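Local coordinates for protein tRNA (cytosine(72)-C(5))-methyltransferase (Pyrococcus horikoshii, PDB 5ZVE) that methylates the C5 position of cytosine 72 in several tRNAs, using S-adenosyl-L-methionine as the methyl donor, at residues Pro275-Gly280 with Glu295-Tyr300; Glu11-Leu16 with Cys323-Glu328. One frame throughout, in Å; residues are numbered along the deposited sequence.

Contact 1. Residues Pro275-Gly280 with Glu295-Tyr300; sequences PCTALG and EATARY. With SAH (S-adenosyl-L-homocysteine), chain C.
In the wall of the S-adenosyl-L-homocysteine pocket of the Rossmann-like methyltransferase fold, the proline-cysteine motif of the RsmB/NOP family, Pro275-Cys276, packs against one flank of helix 291-310, and Pro275 and Tyr300 line the site. Pro275 brings its ring up to the Tyr300 phenol, CG lying 3.8 Å from CE2, with the two side chains roughly perpendicular; the same CG also lies 3.9 Å from C8 of the ligand's adenine. With CG anti to the backbone N (chi1 -179°), Tyr300 extends past the proline to the base, where its OH accepts a 2.6 Å hydrogen bond from the exocyclic amino group N6 of the ligand. Replacing Tyr300 with alanine takes away the phenol, which would probably leave N6 without this acceptor and open a gap beside the Pro275 ring. One turn back, Thr297 lays its methyl CG2 3.7 Å from Cys276 CA, while the Thr277 methyl CG2 sits 3.6 Å from Thr297 OG1. Both threonine hydroxyls bond outside the interface, Thr297 OG1 to the His293 carbonyl of its own helix and Thr277 OG1 to Glu329. The loop follows strand 267-273 and packs on helix 291-310, whose Phe304 meets the Tyr300 ring edge-to-face.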
ATOM      1  N   PRO A 275      -3.090   1.960 -11.279  1.00 31.41           N
ATOM      2  CA  PRO A 275      -4.357   1.595 -10.642  1.00 24.86           C
ATOM      3  C   PRO A 275      -4.655   0.129 -10.916  1.00 23.66           C
ATOM      4  O   PRO A 275      -4.475  -0.324 -12.044  1.00 23.18           O
ATOM      5  CB  PRO A 275      -5.377   2.523 -11.313  1.00 24.63           C
ATOM      6  CG  PRO A 275      -4.705   3.000 -12.567  1.00 30.04           C
ATOM      7  CD  PRO A 275      -3.251   3.074 -12.226  1.00 30.43           C
ATOM      8  N   CYS A 276      -5.077  -0.607  -9.898  1.00 20.32           N
ATOM      9  CA  CYS A 276      -5.228  -2.046 -10.031  1.00 20.67           C
ATOM     10  C   CYS A 276      -6.307  -2.553  -9.098  1.00 18.95           C
ATOM     11  O   CYS A 276      -6.834  -1.797  -8.286  1.00 24.41           O
ATOM     12  CB  CYS A 276      -3.899  -2.760  -9.753  1.00 19.97           C
ATOM     13  SG  CYS A 276      -3.273  -2.594  -8.061  1.00 23.81           S
ATOM     14  N   THR A 277      -6.636  -3.835  -9.221  1.00 21.88           N
ATOM     15  CA  THR A 277      -7.672  -4.452  -8.398  1.00 23.64           C
ATOM     16  C   THR A 277      -7.273  -4.530  -6.917  1.00 24.65           C
ATOM     17  O   THR A 277      -8.112  -4.809  -6.057  1.00 22.66           O
ATOM     18  CB  THR A 277      -8.015  -5.863  -8.923  1.00 25.78           C
ATOM     19  OG1 THR A 277      -6.809  -6.609  -9.121  1.00 22.33           O
ATOM     20  CG2 THR A 277      -8.748  -5.767 -10.256  1.00 28.23           C
ATOM     21  N   ALA A 278      -5.992  -4.282  -6.637  1.00 22.34           N
ATOM     22  CA  ALA A 278      -5.466  -4.226  -5.270  1.00 23.80           C
ATOM     23  C   ALA A 278      -5.691  -5.521  -4.494  1.00 22.09           C
ATOM     24  O   ALA A 278      -5.900  -5.497  -3.283  1.00 23.83           O
ATOM     25  CB  ALA A 278      -6.073  -3.049  -4.514  1.00 23.23           C
ATOM     26  N   LEU A 279      -5.628  -6.649  -5.192  1.00 21.19           N
ATOM     27  CA  LEU A 279      -5.861  -7.950  -4.575  1.00 19.31           C
ATOM     28  C   LEU A 279      -4.803  -8.296  -3.528  1.00 22.00           C
ATOM     29  O   LEU A 279      -5.006  -9.185  -2.704  1.00 21.25           O
ATOM     30  CB  LEU A 279      -5.914  -9.041  -5.652  1.00 16.87           C
ATOM     31  CG  LEU A 279      -7.048  -8.908  -6.681  1.00 19.85           C
ATOM     32  CD1 LEU A 279      -6.916  -9.944  -7.789  1.00 21.13           C
ATOM     33  CD2 LEU A 279      -8.421  -9.011  -6.011  1.00 20.17           C
ATOM     34  N   GLY A 280      -3.677  -7.591  -3.561  1.00 18.94           N
ATOM     35  CA  GLY A 280      -2.570  -7.888  -2.670  1.00 20.57           C
ATOM     36  C   GLY A 280      -2.521  -7.077  -1.387  1.00 23.41           C
ATOM     37  O   GLY A 280      -1.678  -7.327  -0.528  1.00 22.17           O
ATOM     38  N   GLU A 295     -10.244  -8.429 -15.449  1.00 35.50           N
ATOM     39  CA  GLU A 295     -10.226  -8.232 -16.893  1.00 31.65           C
ATOM     40  C   GLU A 295     -10.383  -6.759 -17.253  1.00 29.38           C
ATOM     41  O   GLU A 295      -9.608  -6.220 -18.038  1.00 31.07           O
ATOM     42  CB  GLU A 295     -11.328  -9.058 -17.557  1.00 38.38           C
ATOM     43  CG  GLU A 295     -11.347  -8.954 -19.072  1.00 47.61           C
ATOM     44  CD  GLU A 295     -12.563  -9.622 -19.685  1.00 55.22           C
ATOM     45  OE1 GLU A 295     -13.454 -10.059 -18.922  1.00 57.34           O
ATOM     46  OE2 GLU A 295     -12.627  -9.706 -20.930  1.00 61.73           O
ATOM     47  N   ALA A 296     -11.375  -6.104 -16.661  1.00 30.72           N
ATOM     48  CA  ALA A 296     -11.631  -4.699 -16.952  1.00 28.80           C
ATOM     49  C   ALA A 296     -10.433  -3.829 -16.590  1.00 30.15           C
ATOM     50  O   ALA A 296     -10.023  -2.975 -17.371  1.00 30.72           O
ATOM     51  CB  ALA A 296     -12.871  -4.223 -16.215  1.00 27.54           C
ATOM     52  N   THR A 297      -9.874  -4.049 -15.404  1.00 30.24           N
ATOM     53  CA  THR A 297      -8.758  -3.238 -14.930  1.00 28.07           C
ATOM     54  C   THR A 297      -7.481  -3.502 -15.727  1.00 25.91           C
ATOM     55  O   THR A 297      -6.723  -2.576 -16.008  1.00 25.46           O
ATOM     56  CB  THR A 297      -8.489  -3.487 -13.440  1.00 27.91           C
ATOM     57  OG1 THR A 297      -9.693  -3.252 -12.698  1.00 24.03           O
ATOM     58  CG2 THR A 297      -7.391  -2.569 -12.926  1.00 24.90           C
ATOM     59  N   ALA A 298      -7.244  -4.762 -16.084  1.00 22.32           N
ATOM     60  CA  ALA A 298      -6.097  -5.106 -16.919  1.00 25.66           C
ATOM     61  C   ALA A 298      -6.181  -4.378 -18.255  1.00 29.62           C
ATOM     62  O   ALA A 298      -5.178  -3.869 -18.761  1.00 30.34           O
ATOM     63  CB  ALA A 298      -6.018  -6.602 -17.138  1.00 26.43           C
ATOM     64  N   ARG A 299      -7.384  -4.331 -18.821  1.00 28.45           N
ATOM     65  CA  ARG A 299      -7.598  -3.642 -20.090  1.00 34.31           C
ATOM     66  C   ARG A 299      -7.377  -2.146 -19.902  1.00 30.96           C
ATOM     67  O   ARG A 299      -6.811  -1.473 -20.763  1.00 28.59           O
ATOM     68  CB  ARG A 299      -9.004  -3.932 -20.631  1.00 30.43           C
ATOM     69  CG  ARG A 299      -9.290  -3.348 -22.013  1.00 38.34           C
ATOM     70  CD  ARG A 299     -10.577  -3.923 -22.619  1.00 39.28           C
ATOM     71  NE  ARG A 299     -11.744  -3.690 -21.771  1.00 41.54           N
ATOM     72  CZ  ARG A 299     -12.363  -4.634 -21.067  1.00 44.48           C
ATOM     73  NH1 ARG A 299     -11.931  -5.888 -21.111  1.00 45.12           N
ATOM     74  NH2 ARG A 299     -13.415  -4.325 -20.319  1.00 47.66           N
ATOM     75  N   TYR A 300      -7.792  -1.644 -18.746  1.00 25.98           N
ATOM     76  CA  TYR A 300      -7.627  -0.235 -18.409  1.00 28.54           C
ATOM     77  C   TYR A 300      -6.144   0.140 -18.292  1.00 28.48           C
ATOM     78  O   TYR A 300      -5.737   1.227 -18.691  1.00 28.49           O
ATOM     79  CB  TYR A 300      -8.375   0.064 -17.106  1.00 30.84           C
ATOM     80  CG  TYR A 300      -8.316   1.495 -16.618  1.00 31.91           C
ATOM     81  CD1 TYR A 300      -8.801   2.538 -17.397  1.00 30.54           C
ATOM     82  CD2 TYR A 300      -7.807   1.798 -15.359  1.00 31.59           C
ATOM     83  CE1 TYR A 300      -8.764   3.846 -16.946  1.00 30.32           C
ATOM     84  CE2 TYR A 300      -7.766   3.102 -14.897  1.00 28.63           C
ATOM     85  CZ  TYR A 300      -8.245   4.123 -15.695  1.00 36.98           C
ATOM     86  OH  TYR A 300      -8.209   5.424 -15.244  1.00 35.05           O
TER
HETATM   87  N   SAH C 401       1.992   5.634  -6.975  1.00 21.31           N
HETATM   88  CA  SAH C 401       1.226   6.173  -5.857  1.00 24.17           C
HETATM   89  CB  SAH C 401      -0.113   5.453  -5.702  1.00 27.48           C
HETATM   90  CG  SAH C 401      -0.835   5.086  -7.001  1.00 25.94           C
HETATM   91  SD  SAH C 401      -2.556   4.633  -6.674  1.00 29.95           S
HETATM   92  C   SAH C 401       2.009   6.169  -4.541  1.00 27.90           C
HETATM   93  O   SAH C 401       3.053   5.529  -4.415  1.00 27.05           O
HETATM   94  OXT SAH C 401       1.617   6.811  -3.567  1.00 25.63           O
HETATM   95  C5' SAH C 401      -3.065   4.831  -8.405  1.00 28.39           C
HETATM   96  C4' SAH C 401      -3.405   6.267  -8.800  1.00 31.48           C
HETATM   97  O4' SAH C 401      -3.763   6.316 -10.166  1.00 32.68           O
HETATM   98  C3' SAH C 401      -4.575   6.874  -8.037  1.00 33.52           C
HETATM   99  O3' SAH C 401      -4.109   7.964  -7.275  1.00 28.40           O
HETATM  100  C2' SAH C 401      -5.526   7.401  -9.094  1.00 28.73           C
HETATM  101  O2' SAH C 401      -5.892   8.728  -8.806  1.00 32.63           O
HETATM  102  C1' SAH C 401      -4.686   7.370 -10.354  1.00 31.02           C
HETATM  103  N9  SAH C 401      -5.465   7.199 -11.599  1.00 32.92           N
HETATM  104  C8  SAH C 401      -6.520   6.357 -11.843  1.00 35.45           C
HETATM  105  N7  SAH C 401      -6.921   6.527 -13.126  1.00 31.85           N
HETATM  106  C5  SAH C 401      -6.139   7.466 -13.703  1.00 34.29           C
HETATM  107  C6  SAH C 401      -6.112   8.020 -14.979  1.00 37.60           C
HETATM  108  N6  SAH C 401      -6.978   7.631 -15.912  1.00 35.16           N
HETATM  109  N1  SAH C 401      -5.170   8.982 -15.276  1.00 40.64           N
HETATM  110  C2  SAH C 401      -4.266   9.391 -14.315  1.00 39.85           C
HETATM  111  N3  SAH C 401      -4.300   8.840 -13.052  1.00 37.18           N
HETATM  112  C4  SAH C 401      -5.222   7.893 -12.753  1.00 32.14           C

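Contact 2. Residues Glu11-Leu16 with Cys323-Glu328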
ATOM      1  N   GLU A  11     -11.312 -19.893  -6.601  1.00 34.88           N
ATOM      2  CA  GLU A  11     -11.005 -20.838  -7.671  1.00 37.39           C
ATOM      3  C   GLU A  11      -9.907 -20.291  -8.574  1.00 33.95           C
ATOM      4  O   GLU A  11      -9.046 -21.034  -9.038  1.00 34.74           O
ATOM      5  CB  GLU A  11     -12.258 -21.150  -8.502  1.00 38.51           C
ATOM      6  CG  GLU A  11     -13.401 -21.786  -7.719  1.00 45.41           C
ATOM      7  CD  GLU A  11     -13.037 -23.143  -7.146  1.00 50.91           C
ATOM      8  OE1 GLU A  11     -12.087 -23.775  -7.656  1.00 58.25           O
ATOM      9  OE2 GLU A  11     -13.699 -23.581  -6.183  1.00 58.58           O
ATOM     10  N   TYR A  12      -9.947 -18.984  -8.814  1.00 34.62           N
ATOM     11  CA  TYR A  12      -8.947 -18.325  -9.638  1.00 32.15           C
ATOM     12  C   TYR A  12      -7.569 -18.484  -9.005  1.00 33.82           C
ATOM     13  O   TYR A  12      -6.617 -18.899  -9.670  1.00 33.30           O
ATOM     14  CB  TYR A  12      -9.294 -16.843  -9.825  1.00 30.10           C
ATOM     15  CG  TYR A  12      -8.247 -16.050 -10.576  1.00 29.11           C
ATOM     16  CD1 TYR A  12      -8.268 -15.966 -11.961  1.00 23.64           C
ATOM     17  CD2 TYR A  12      -7.236 -15.385  -9.895  1.00 30.87           C
ATOM     18  CE1 TYR A  12      -7.305 -15.241 -12.647  1.00 31.32           C
ATOM     19  CE2 TYR A  12      -6.276 -14.666 -10.565  1.00 25.22           C
ATOM     20  CZ  TYR A  12      -6.310 -14.594 -11.938  1.00 31.58           C
ATOM     21  OH  TYR A  12      -5.341 -13.870 -12.591  1.00 25.76           O
ATOM     22  N   TYR A  13      -7.475 -18.170  -7.717  1.00 29.91           N
ATOM     23  CA  TYR A  13      -6.220 -18.309  -6.983  1.00 33.55           C
ATOM     24  C   TYR A  13      -5.714 -19.751  -6.999  1.00 35.68           C
ATOM     25  O   TYR A  13      -4.533 -19.991  -7.246  1.00 37.34           O
ATOM     26  CB  TYR A  13      -6.378 -17.830  -5.539  1.00 27.36           C
ATOM     27  CG  TYR A  13      -6.483 -16.327  -5.385  1.00 26.72           C
ATOM     28  CD1 TYR A  13      -5.911 -15.466  -6.315  1.00 28.60           C
ATOM     29  CD2 TYR A  13      -7.149 -15.769  -4.300  1.00 27.87           C
ATOM     30  CE1 TYR A  13      -6.007 -14.092  -6.169  1.00 25.18           C
ATOM     31  CE2 TYR A  13      -7.249 -14.403  -4.146  1.00 26.90           C
ATOM     32  CZ  TYR A  13      -6.679 -13.569  -5.080  1.00 24.91           C
ATOM     33  OH  TYR A  13      -6.781 -12.208  -4.915  1.00 28.28           O
ATOM     34  N   LYS A  14      -6.606 -20.703  -6.727  1.00 34.35           N
ATOM     35  CA  LYS A  14      -6.232 -22.115  -6.734  1.00 36.14           C
ATOM     36  C   LYS A  14      -5.677 -22.521  -8.090  1.00 38.05           C
ATOM     37  O   LYS A  14      -4.679 -23.231  -8.171  1.00 35.25           O
ATOM     38  CB  LYS A  14      -7.424 -23.005  -6.363  1.00 35.98           C
ATOM     39  CG  LYS A  14      -7.857 -22.895  -4.908  1.00 48.57           C
ATOM     40  CD  LYS A  14      -9.180 -23.611  -4.646  1.00 48.26           C
ATOM     41  CE  LYS A  14      -9.605 -23.460  -3.189  1.00 55.86           C
ATOM     42  NZ  LYS A  14     -10.974 -23.996  -2.926  1.00 65.07           N
ATOM     43  N   ASN A  15      -6.324 -22.059  -9.154  1.00 42.14           N
ATOM     44  CA  ASN A  15      -5.869 -22.360 -10.506  1.00 38.11           C
ATOM     45  C   ASN A  15      -4.515 -21.734 -10.804  1.00 37.51           C
ATOM     46  O   ASN A  15      -3.681 -22.327 -11.486  1.00 40.49           O
ATOM     47  CB  ASN A  15      -6.889 -21.876 -11.535  1.00 40.34           C
ATOM     48  CG  ASN A  15      -8.089 -22.788 -11.637  1.00 51.61           C
ATOM     49  OD1 ASN A  15      -7.997 -23.984 -11.356  1.00 59.77           O
ATOM     50  ND2 ASN A  15      -9.225 -22.230 -12.043  1.00 51.13           N
ATOM     51  N   LEU A  16      -4.295 -20.538 -10.275  1.00 34.85           N
ATOM     52  CA  LEU A  16      -3.120 -19.759 -10.635  1.00 36.07           C
ATOM     53  C   LEU A  16      -1.914 -20.083  -9.757  1.00 37.56           C
ATOM     54  O   LEU A  16      -0.769 -20.017 -10.210  1.00 33.49           O
ATOM     55  CB  LEU A  16      -3.440 -18.267 -10.556  1.00 31.87           C
ATOM     56  CG  LEU A  16      -2.280 -17.332 -10.881  1.00 30.86           C
ATOM     57  CD1 LEU A  16      -1.786 -17.585 -12.298  1.00 30.54           C
ATOM     58  CD2 LEU A  16      -2.691 -15.884 -10.683  1.00 31.88           C
ATOM     59  N   CYS A 323      -0.136  -3.445  -6.868  1.00 24.05           N
ATOM     60  CA  CYS A 323      -0.358  -4.125  -5.597  1.00 24.52           C
ATOM     61  C   CYS A 323      -1.454  -5.171  -5.760  1.00 21.44           C
ATOM     62  O   CYS A 323      -2.360  -5.270  -4.937  1.00 26.91           O
ATOM     63  CB  CYS A 323      -0.719  -3.122  -4.493  1.00 27.09           C
ATOM     64  SG  CYS A 323      -2.241  -2.172  -4.777  1.00 32.35           S
ATOM     65  N   THR A 324      -1.361  -5.957  -6.828  1.00 22.25           N
ATOM     66  CA  THR A 324      -2.351  -6.986  -7.096  1.00 19.41           C
ATOM     67  C   THR A 324      -1.680  -8.302  -7.463  1.00 18.69           C
ATOM     68  O   THR A 324      -0.518  -8.329  -7.861  1.00 21.62           O
ATOM     69  CB  THR A 324      -3.313  -6.564  -8.223  1.00 22.76           C
ATOM     70  OG1 THR A 324      -4.510  -7.344  -8.148  1.00 19.80           O
ATOM     71  CG2 THR A 324      -2.670  -6.746  -9.590  1.00 23.54           C
ATOM     72  N   LEU A 325      -2.415  -9.394  -7.315  1.00 18.24           N
ATOM     73  CA  LEU A 325      -1.868 -10.723  -7.546  1.00 20.57           C
ATOM     74  C   LEU A 325      -2.186 -11.305  -8.924  1.00 24.68           C
ATOM     75  O   LEU A 325      -1.551 -12.271  -9.347  1.00 24.82           O
ATOM     76  CB  LEU A 325      -2.391 -11.674  -6.472  1.00 19.97           C
ATOM     77  CG  LEU A 325      -2.003 -11.315  -5.039  1.00 20.86           C
ATOM     78  CD1 LEU A 325      -2.919 -12.026  -4.059  1.00 18.94           C
ATOM     79  CD2 LEU A 325      -0.557 -11.694  -4.798  1.00 17.07           C
ATOM     80  N   SER A 326      -3.159 -10.720  -9.621  1.00 20.94           N
ATOM     81  CA  SER A 326      -3.692 -11.332 -10.841  1.00 26.71           C
ATOM     82  C   SER A 326      -2.632 -11.501 -11.924  1.00 28.09           C
ATOM     83  O   SER A 326      -1.676 -10.724 -12.010  1.00 29.05           O
ATOM     84  CB  SER A 326      -4.859 -10.513 -11.397  1.00 23.65           C
ATOM     85  OG  SER A 326      -4.398  -9.364 -12.080  1.00 24.78           O
ATOM     86  N   TYR A 327      -2.792 -12.541 -12.732  1.00 28.83           N
ATOM     87  CA  TYR A 327      -1.911 -12.754 -13.867  1.00 25.76           C
ATOM     88  C   TYR A 327      -2.123 -11.672 -14.919  1.00 30.12           C
ATOM     89  O   TYR A 327      -1.158 -11.080 -15.411  1.00 28.60           O
ATOM     90  CB  TYR A 327      -2.134 -14.138 -14.487  1.00 26.44           C
ATOM     91  CG  TYR A 327      -1.152 -14.444 -15.593  1.00 30.11           C
ATOM     92  CD1 TYR A 327       0.070 -15.038 -15.316  1.00 28.34           C
ATOM     93  CD2 TYR A 327      -1.438 -14.118 -16.914  1.00 29.26           C
ATOM     94  CE1 TYR A 327       0.976 -15.309 -16.326  1.00 29.31           C
ATOM     95  CE2 TYR A 327      -0.544 -14.383 -17.925  1.00 25.09           C
ATOM     96  CZ  TYR A 327       0.662 -14.977 -17.627  1.00 33.07           C
ATOM     97  OH  TYR A 327       1.557 -15.242 -18.639  1.00 34.98           O
ATOM     98  N   GLU A 328      -3.386 -11.431 -15.264  1.00 25.21           N
ATOM     99  CA  GLU A 328      -3.742 -10.547 -16.373  1.00 23.51           C
ATOM    100  C   GLU A 328      -3.197  -9.126 -16.200  1.00 25.65           C
ATOM    101  O   GLU A 328      -2.723  -8.521 -17.162  1.00 24.76           O
ATOM    102  CB  GLU A 328      -5.266 -10.483 -16.545  1.00 25.63           C
ATOM    103  CG  GLU A 328      -5.924 -11.760 -17.060  1.00 27.44           C
ATOM    104  CD  GLU A 328      -6.156 -12.793 -15.971  1.00 34.78           C
ATOM    105  OE1 GLU A 328      -5.815 -12.515 -14.801  1.00 31.25           O
ATOM    106  OE2 GLU A 328      -6.690 -13.880 -16.282  1.00 33.50           O
TER
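Tyr12 of helix 7-17 reaches with its hydroxyl into the loop at Ser326-Glu328, just after the predicted nucleophile Cys323, and this polar junction is the tight part of the contact. Its OH accepts a hydrogen bond from Tyr327 N at 2.9 Å, with an N-H...O angle of 157°, and donates one to Glu328 OE1 at 2.6 Å. The carboxylate receives it on the syn lone pair of OE1, its plane turned 32° from that of the phenol ring. Two bonds therefore grip one oxygen, which should restrict the swing of the ring. Glu328 gets there because its chain bends at chi2 (81°), folding the carboxylate back toward the helix. Ser326 closes in beside the junction, its CB 3.6 Å from Tyr12 OH, while its own hydroxyl bonds to Glu329.

The apolar contacts around it are looser. On the partly exposed side, Leu16 touches Tyr327 CB with CD1 at 4.1 Å, and its other methyl, CD2, packs over the loop backbone, 3.9 Å from Tyr327 N. Beyond CB the Tyr327 ring turns off from helix 7-17, and its hydroxyl makes a weak hydrogen bond to Lys335. Nearer Cys323 along the loop, the buried Tyr13 and Leu325 meet at about a right angle, with Leu325 CD1 4.2 Å from Tyr13 CZ.

The interface joins helix 7-17, in the N-terminal ferredoxin-like family region, to the methyltransferase loop between strand 316-322 and helix 331-339. Helix 19-29 packs on Tyr13 and Leu325, whereas helix 291-310 lies against Tyr12, Ser326 and Glu328.

In the fold
Contact 1 is nested in sequence between the two segments of contact 2, and the two centres lie 11 Å apart. They are directly connected: Thr277 OG1 and Thr324 OG1 are 2.6 Å apart, a probable hydrogen bond, and Gly280 N lies 3.0 Å from Cys323 O, probably bonded as well. Leu279 CB packs 3.4 Å from Tyr13 OH, so the loop of contact 1 also meets the N-terminal helix. Where the two loops adjoin, the side chains of Cys276 and Cys323, the predicted nucleophile, come within about 3 Å at their nearest atoms. Contact 1 extends from there to the bound S-adenosyl-L-homocysteine; contact 2 extends the other way, toward helix 7-17.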